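16L protein (Yaba-like disease virus, PDB 6TQP) probably inhibits apoptosis of the infected host cell as a viral Bcl-2-like protein that binds peptide segments of pro-death partners in a helix-lined groove. Local coordinates at residues A[19-22]-A[23-27]; A[79-82]-A[83-87]; A[130-133]-A[134-137]. All coordinates share one frame; numbering follows the deposited sequence.

Interaction 1 (A[19-22]-A[23-27]); sequences VIVF and YINEK
F22 and E26 meet one turn apart because both put CG anti to the backbone N, at chi1 -176° and 171°. The E26 chain then runs on extended, which carries its carboxylate up beside the ring of F22. The touching atoms are E26 OE1 and F22 CE1, 3.5 Å apart. The ring and carboxylate planes stand 72° apart. OE1 approaches the ring obliquely. L44 of helix 38-68 and L36 also touch F22, so the ring is buried although the neighbouring acid is partly exposed. E26 OE2 has a long, weak ion pair with K48.

I20 and I24 form a second i to i+4 pair. Their side chains lie side by side and point the same way, with CG2 of I20 4.2 Å from CG1 of I24. V21 and N25 run alongside each other in the same manner. There CG1 of V21 lies 3.7 Å from ND2 of N25.

The backbone below is regular. I24 N bonds to I20 O at 2.9 Å, and this bond is nearly straight. Equivalent bonds run from Y23 N to V19 O and from E26 N to F22 O. K27 CG sits above one face of the Y23 ring, offset toward its rim.

The buried residues face several partners. I20 and I24 pack on helix 120-134, and Y23 reaches helices 96-113 and 38-68. Helix 12-27 is thus packed against helices 38-68, 96-113 and 120-134, as in the helical bundle of the Bcl-2-like fold of the M11L family.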
loop_
_atom_site.group_PDB
_atom_site.type_symbol
_atom_site.label_atom_id
_atom_site.label_comp_id
_atom_site.label_asym_id
_atom_site.label_seq_id
_atom_site.Cartn_x
_atom_site.Cartn_y
_atom_site.Cartn_z
ATOM N N VAL A 19 -9.387 -1.667 -5.573
ATOM C CA VAL A 19 -9.572 -1.080 -4.248
ATOM C C VAL A 19 -8.374 -0.210 -3.884
ATOM O O VAL A 19 -8.525 0.886 -3.327
ATOM C CB VAL A 19 -9.815 -2.191 -3.203
ATOM C CG1 VAL A 19 -9.675 -1.642 -1.787
ATOM C CG2 VAL A 19 -11.203 -2.806 -3.393
ATOM N N ILE A 20 -7.165 -0.672 -4.205
ATOM C CA ILE A 20 -5.966 0.067 -3.816
ATOM C C ILE A 20 -5.891 1.397 -4.562
ATOM O O ILE A 20 -5.620 2.447 -3.963
ATOM C CB ILE A 20 -4.718 -0.796 -4.051
ATOM C CG1 ILE A 20 -4.737 -1.987 -3.081
ATOM C CG2 ILE A 20 -3.438 0.034 -3.852
ATOM C CD1 ILE A 20 -3.688 -3.036 -3.375
ATOM N N VAL A 21 -6.123 1.371 -5.873
ATOM C CA VAL A 21 -6.078 2.606 -6.654
ATOM C C VAL A 21 -7.123 3.582 -6.142
ATOM O O VAL A 21 -6.848 4.773 -5.964
ATOM C CB VAL A 21 -6.265 2.299 -8.149
ATOM C CG1 VAL A 21 -6.372 3.600 -8.971
ATOM C CG2 VAL A 21 -5.112 1.446 -8.640
ATOM N N PHE A 22 -8.336 3.087 -5.891
ATOM C CA PHE A 22 -9.395 3.936 -5.364
ATOM C C PHE A 22 -8.995 4.535 -4.023
ATOM O O PHE A 22 -9.160 5.739 -3.787
ATOM C CB PHE A 22 -10.676 3.119 -5.231
ATOM C CG PHE A 22 -11.865 3.923 -4.788
ATOM C CD1 PHE A 22 -12.085 4.168 -3.443
ATOM C CD2 PHE A 22 -12.767 4.419 -5.715
ATOM C CE1 PHE A 22 -13.184 4.903 -3.026
ATOM C CE2 PHE A 22 -13.867 5.159 -5.308
ATOM C CZ PHE A 22 -14.076 5.405 -3.964
ATOM N N TYR A 23 -8.448 3.704 -3.133
ATOM C CA TYR A 23 -8.082 4.165 -1.796
ATOM C C TYR A 23 -6.998 5.234 -1.861
ATOM O O TYR A 23 -7.118 6.306 -1.248
ATOM C CB TYR A 23 -7.611 2.977 -0.951
ATOM C CG TYR A 23 -7.214 3.379 0.451
ATOM C CD1 TYR A 23 -8.133 3.981 1.309
ATOM C CD2 TYR A 23 -5.925 3.185 0.910
ATOM C CE1 TYR A 23 -7.773 4.358 2.591
ATOM C CE2 TYR A 23 -5.557 3.557 2.190
ATOM C CZ TYR A 23 -6.482 4.132 3.028
ATOM O OH TYR A 23 -6.090 4.501 4.296
ATOM N N ILE A 24 -5.920 4.954 -2.593
ATOM C CA ILE A 24 -4.836 5.921 -2.725
ATOM C C ILE A 24 -5.357 7.237 -3.296
ATOM O O ILE A 24 -5.005 8.319 -2.810
ATOM C CB ILE A 24 -3.704 5.325 -3.584
ATOM C CG1 ILE A 24 -3.087 4.105 -2.882
ATOM C CG2 ILE A 24 -2.625 6.372 -3.878
ATOM C CD1 ILE A 24 -2.483 4.372 -1.510
ATOM N N ASN A 25 -6.205 7.175 -4.330
ATOM C CA ASN A 25 -6.760 8.408 -4.881
ATOM C C ASN A 25 -7.604 9.136 -3.845
ATOM O O ASN A 25 -7.595 10.371 -3.780
ATOM C CB ASN A 25 -7.593 8.117 -6.132
ATOM C CG ASN A 25 -6.743 7.710 -7.323
ATOM O OD1 ASN A 25 -5.539 7.982 -7.372
ATOM N ND2 ASN A 25 -7.366 7.055 -8.293
ATOM N N GLU A 26 -8.339 8.388 -3.023
ATOM C CA GLU A 26 -9.143 9.003 -1.975
ATOM C C GLU A 26 -8.261 9.728 -0.961
ATOM O O GLU A 26 -8.616 10.812 -0.477
ATOM C CB GLU A 26 -10.012 7.937 -1.302
ATOM C CG GLU A 26 -10.746 8.400 -0.047
ATOM C CD GLU A 26 -11.814 7.410 0.407
ATOM O OE1 GLU A 26 -12.722 7.099 -0.393
ATOM O OE2 GLU A 26 -11.749 6.944 1.562
ATOM N N LYS A 27 -7.100 9.156 -0.638
ATOM C CA LYS A 27 -6.169 9.801 0.283
ATOM C C LYS A 27 -5.401 10.939 -0.374
ATOM O O LYS A 27 -4.954 11.854 0.326
ATOM C CB LYS A 27 -5.187 8.763 0.847
ATOM C CG LYS A 27 -5.797 7.844 1.905
ATOM C CD LYS A 27 -6.365 8.661 3.054
ATOM C CE LYS A 27 -6.272 7.967 4.400
ATOM N NZ LYS A 27 -5.462 8.787 5.342
#

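Interaction 2 (A[79-82]-A[83-87]); sequences IKHI and KDQII
H81 O takes two N-H groups from Q85. The backbone N of Q85 bonds to it at 3.0 Å, and Q85 NE2 adds a weak bond at 3.3 Å. This turn of helix 76-92 borders the bound peptide, in keeping with the ligand groove of a Bcl-2-like fold. The Q85 amide also stacks on the H81 imidazole. The planes are 16° apart, and NE2 lies over the ring centre, 3.4 Å above the plane. H81 ND1 is hydrogen-bonded to an acidic side chain of the peptide, and Q85 packs on one of its aromatic side chains. The weak bond to H81 O helps to hold the Q85 amide over the ring, and the stack in turn probably steadies the imidazole that faces the peptide.

K80 bends at chi2 (-98°), which swings its chain across towards D84. K80 NZ lies 2.7 Å from D84 OD2 in a salt bridge, though the place of OD2 is less sure. K83 NZ pairs with D84 OD1 at 3.5 Å, so the two lysines share one carboxylate in a small network.

On the buried side I82 and I86 lie alongside each other. I86 also packs on helices 96-113 and 120-134. The touching atoms are I82 CG2 and I86 CD1, 3.6 Å apart.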
loop_
_atom_site.group_PDB
_atom_site.type_symbol
_atom_site.label_atom_id
_atom_site.label_comp_id
_atom_site.label_asym_id
_atom_site.label_seq_id
_atom_site.Cartn_x
_atom_site.Cartn_y
_atom_site.Cartn_z
ATOM N N ILE A 79 11.036 8.472 -9.227
ATOM C CA ILE A 79 9.792 7.730 -9.029
ATOM C C ILE A 79 9.977 6.269 -9.432
ATOM O O ILE A 79 9.472 5.352 -8.769
ATOM C CB ILE A 79 8.639 8.393 -9.802
ATOM C CG1 ILE A 79 8.188 9.661 -9.070
ATOM C CG2 ILE A 79 7.475 7.420 -9.958
ATOM C CD1 ILE A 79 7.238 10.524 -9.856
ATOM N N LYS A 80 10.682 6.029 -10.538
ATOM C CA LYS A 80 10.991 4.657 -10.927
ATOM C C LYS A 80 11.807 3.968 -9.842
ATOM O O LYS A 80 11.564 2.805 -9.504
ATOM C CB LYS A 80 11.748 4.663 -12.258
ATOM C CG LYS A 80 11.610 3.400 -13.088
ATOM C CD LYS A 80 12.798 2.486 -12.900
ATOM C CE LYS A 80 12.664 1.234 -13.750
ATOM N NZ LYS A 80 13.755 0.258 -13.489
ATOM N N HIS A 81 12.769 4.694 -9.273
ATOM C CA HIS A 81 13.582 4.180 -8.176
ATOM C C HIS A 81 12.720 3.812 -6.969
ATOM O O HIS A 81 12.909 2.752 -6.357
ATOM C CB HIS A 81 14.625 5.240 -7.820
ATOM C CG HIS A 81 15.745 4.749 -6.962
ATOM N ND1 HIS A 81 16.253 3.471 -7.045
ATOM C CD2 HIS A 81 16.478 5.385 -6.019
ATOM C CE1 HIS A 81 17.238 3.338 -6.178
ATOM N NE2 HIS A 81 17.395 4.484 -5.544
ATOM N N ILE A 82 11.756 4.667 -6.616
ATOM C CA ILE A 82 10.861 4.359 -5.498
ATOM C C ILE A 82 10.065 3.095 -5.795
ATOM O O ILE A 82 9.928 2.205 -4.945
ATOM C CB ILE A 82 9.926 5.550 -5.213
ATOM C CG1 ILE A 82 10.742 6.759 -4.759
ATOM C CG2 ILE A 82 8.876 5.177 -4.166
ATOM C CD1 ILE A 82 9.951 8.048 -4.692
ATOM N N LYS A 83 9.500 3.012 -7.000
ATOM C CA LYS A 83 8.700 1.850 -7.363
ATOM C C LYS A 83 9.506 0.575 -7.180
ATOM O O LYS A 83 9.072 -0.364 -6.505
ATOM C CB LYS A 83 8.227 1.963 -8.810
ATOM C CG LYS A 83 7.353 0.799 -9.286
ATOM C CD LYS A 83 7.267 0.742 -10.807
ATOM C CE LYS A 83 8.315 -0.187 -11.399
ATOM N NZ LYS A 83 7.956 -1.618 -11.220
ATOM N N ASP A 84 10.692 0.531 -7.776
ATOM C CA ASP A 84 11.484 -0.690 -7.733
ATOM C C ASP A 84 11.879 -1.051 -6.306
ATOM O O ASP A 84 11.903 -2.235 -5.951
ATOM C CB ASP A 84 12.705 -0.536 -8.634
ATOM C CG ASP A 84 12.325 -0.466 -10.100
ATOM O OD1 ASP A 84 11.288 -1.050 -10.473
ATOM O OD2 ASP A 84 13.046 0.173 -10.879
ATOM N N GLN A 85 12.176 -0.056 -5.466
ATOM C CA GLN A 85 12.530 -0.363 -4.080
ATOM C C GLN A 85 11.335 -0.934 -3.324
ATOM O O GLN A 85 11.480 -1.886 -2.548
ATOM C CB GLN A 85 13.074 0.884 -3.377
ATOM C CG GLN A 85 14.452 1.307 -3.880
ATOM C CD GLN A 85 14.974 2.563 -3.209
ATOM O OE1 GLN A 85 15.786 2.491 -2.287
ATOM N NE2 GLN A 85 14.518 3.724 -3.674
ATOM N N ILE A 86 10.136 -0.393 -3.557
ATOM C CA ILE A 86 8.964 -0.910 -2.858
ATOM C C ILE A 86 8.636 -2.313 -3.365
ATOM O O ILE A 86 8.389 -3.244 -2.582
ATOM C CB ILE A 86 7.777 0.065 -3.012
ATOM C CG1 ILE A 86 8.088 1.384 -2.297
ATOM C CG2 ILE A 86 6.515 -0.537 -2.441
ATOM C CD1 ILE A 86 7.049 2.506 -2.528
ATOM N N ILE A 87 8.654 -2.499 -4.687
ATOM C CA ILE A 87 8.434 -3.828 -5.251
ATOM C C ILE A 87 9.435 -4.826 -4.676
ATOM O O ILE A 87 9.072 -5.948 -4.305
ATOM C CB ILE A 87 8.510 -3.773 -6.791
ATOM C CG1 ILE A 87 7.390 -2.869 -7.332
ATOM C CG2 ILE A 87 8.507 -5.186 -7.382
ATOM C CD1 ILE A 87 6.735 -3.343 -8.609
#

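Interaction 3 (A[130-133]-A[134-137]); sequences ALKI and SENS
A130 O receives the backbone N of S134 at 3.0 Å. This i to i+4 bond belongs to the last turn of helix 120-134.

L131 comes next, and its carbonyl oxygen collects three donors. S134 OG bonds to L131 O at 2.5 Å, which is unusually short, so the exact length is doubtful. The donor is tilted 26° from the carbonyl plane. The hydroxyl reaches back because S134 OG stands between its own backbone N and carbonyl carbon, at chi1 70°. S134 N and E135 N add weak bonds to the same oxygen.

K132 contributes both backbone and side chain. Its carbonyl oxygen accepts a weak bond from E135 N, 3.3 Å away. Its side chain, bent at chi2 and chi3, crosses the extended chain of E135. K132 NZ forms a salt bridge with E135 OE1 at 3.1 Å. The ammonium meets OE1 on the syn side, 29° out of the carboxylate plane. K132 CD lies 3.4 Å from E135 OE2.

I133 turns to the core, where it packs on I102, I103 and L90. Its carbonyl oxygen is bonded to K99 NZ. A type II beta turn from S134 to S137 then leads into helix 137-148.

Together, the serine hydroxyl supplements the weak backbone bonds at L131 O where the regular i to i+4 pattern fades, while the K132-E135 ion pair ties the helix side chain to the turn.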
loop_
_atom_site.group_PDB
_atom_site.type_symbol
_atom_site.label_atom_id
_atom_site.label_comp_id
_atom_site.label_asym_id
_atom_site.label_seq_id
_atom_site.Cartn_x
_atom_site.Cartn_y
_atom_site.Cartn_z
ATOM N N ALA A 130 -0.023 -1.490 -6.952
ATOM C CA ALA A 130 -1.328 -2.119 -6.755
ATOM C C ALA A 130 -1.368 -3.488 -7.422
ATOM O O ALA A 130 -1.927 -4.442 -6.869
ATOM C CB ALA A 130 -2.443 -1.223 -7.307
ATOM N N LEU A 131 -0.773 -3.601 -8.613
ATOM C CA LEU A 131 -0.750 -4.878 -9.316
ATOM C C LEU A 131 -0.007 -5.924 -8.502
ATOM O O LEU A 131 -0.492 -7.046 -8.311
ATOM C CB LEU A 131 -0.093 -4.720 -10.685
ATOM C CG LEU A 131 -0.958 -4.194 -11.820
ATOM C CD1 LEU A 131 -0.098 -3.938 -13.037
ATOM C CD2 LEU A 131 -2.071 -5.175 -12.146
ATOM N N LYS A 132 1.177 -5.571 -8.009
ATOM C CA LYS A 132 1.969 -6.525 -7.245
ATOM C C LYS A 132 1.302 -6.879 -5.927
ATOM O O LYS A 132 1.366 -8.030 -5.484
ATOM C CB LYS A 132 3.362 -5.966 -6.985
ATOM C CG LYS A 132 4.273 -5.951 -8.190
ATOM C CD LYS A 132 4.556 -7.336 -8.757
ATOM C CE LYS A 132 5.353 -8.175 -7.777
ATOM N NZ LYS A 132 5.748 -9.478 -8.377
ATOM N N ILE A 133 0.662 -5.910 -5.273
ATOM C CA ILE A 133 -0.035 -6.232 -4.034
ATOM C C ILE A 133 -1.187 -7.185 -4.312
ATOM O O ILE A 133 -1.502 -8.057 -3.485
ATOM C CB ILE A 133 -0.512 -4.945 -3.334
ATOM C CG1 ILE A 133 0.699 -4.159 -2.828
ATOM C CG2 ILE A 133 -1.459 -5.276 -2.203
ATOM C CD1 ILE A 133 0.343 -2.779 -2.267
ATOM N N SER A 134 -1.809 -7.066 -5.487
ATOM C CA SER A 134 -2.989 -7.855 -5.827
ATOM C C SER A 134 -2.662 -9.298 -6.178
ATOM O O SER A 134 -3.577 -10.125 -6.241
ATOM C CB SER A 134 -3.739 -7.204 -6.991
ATOM O OG SER A 134 -3.014 -7.319 -8.196
ATOM N N GLU A 135 -1.399 -9.633 -6.402
ATOM C CA GLU A 135 -1.062 -11.026 -6.641
ATOM C C GLU A 135 -1.347 -11.816 -5.364
ATOM O O GLU A 135 -1.181 -11.306 -4.252
ATOM C CB GLU A 135 0.404 -11.127 -7.079
ATOM C CG GLU A 135 0.704 -10.364 -8.391
ATOM C CD GLU A 135 2.185 -10.386 -8.788
ATOM O OE1 GLU A 135 2.992 -10.962 -8.026
ATOM O OE2 GLU A 135 2.525 -9.829 -9.862
ATOM N N ASN A 136 -1.830 -13.049 -5.521
ATOM C CA ASN A 136 -2.200 -13.879 -4.369
ATOM C C ASN A 136 -3.183 -13.154 -3.450
ATOM O O ASN A 136 -3.086 -13.225 -2.225
ATOM C CB ASN A 136 -0.960 -14.293 -3.588
ATOM C CG ASN A 136 0.155 -14.779 -4.489
ATOM O OD1 ASN A 136 1.228 -14.178 -4.549
ATOM N ND2 ASN A 136 -0.105 -15.858 -5.211
ATOM N N SER A 137 -4.145 -12.444 -4.046
ATOM C CA SER A 137 -5.065 -11.637 -3.247
ATOM C C SER A 137 -5.856 -12.487 -2.251
ATOM O O SER A 137 -6.290 -11.979 -1.208
ATOM C CB SER A 137 -6.014 -10.868 -4.170
ATOM O OG SER A 137 -6.672 -11.747 -5.069
#

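How the interactions relate
Interactions 1 and 3 touch directly. I20 CD1 lies 3.4 Å from I133 CG2, and A130 CB packs on I20 CG2 at 3.8 Å, so helix 12-27 sits against the end of helix 120-134. Interaction 3 also meets interaction 2, where I87 CD1 lies 3.6 Å from K132 CG. Interactions 1 and 2 do not touch. Their centres are 18 Å apart, on opposite sides of the chain's centre. Helix 120-134 therefore links the two. The bound peptide is contacted from interaction 2, through H81 and Q85. The sodium ion lies about 9 Å from the side chain of I79.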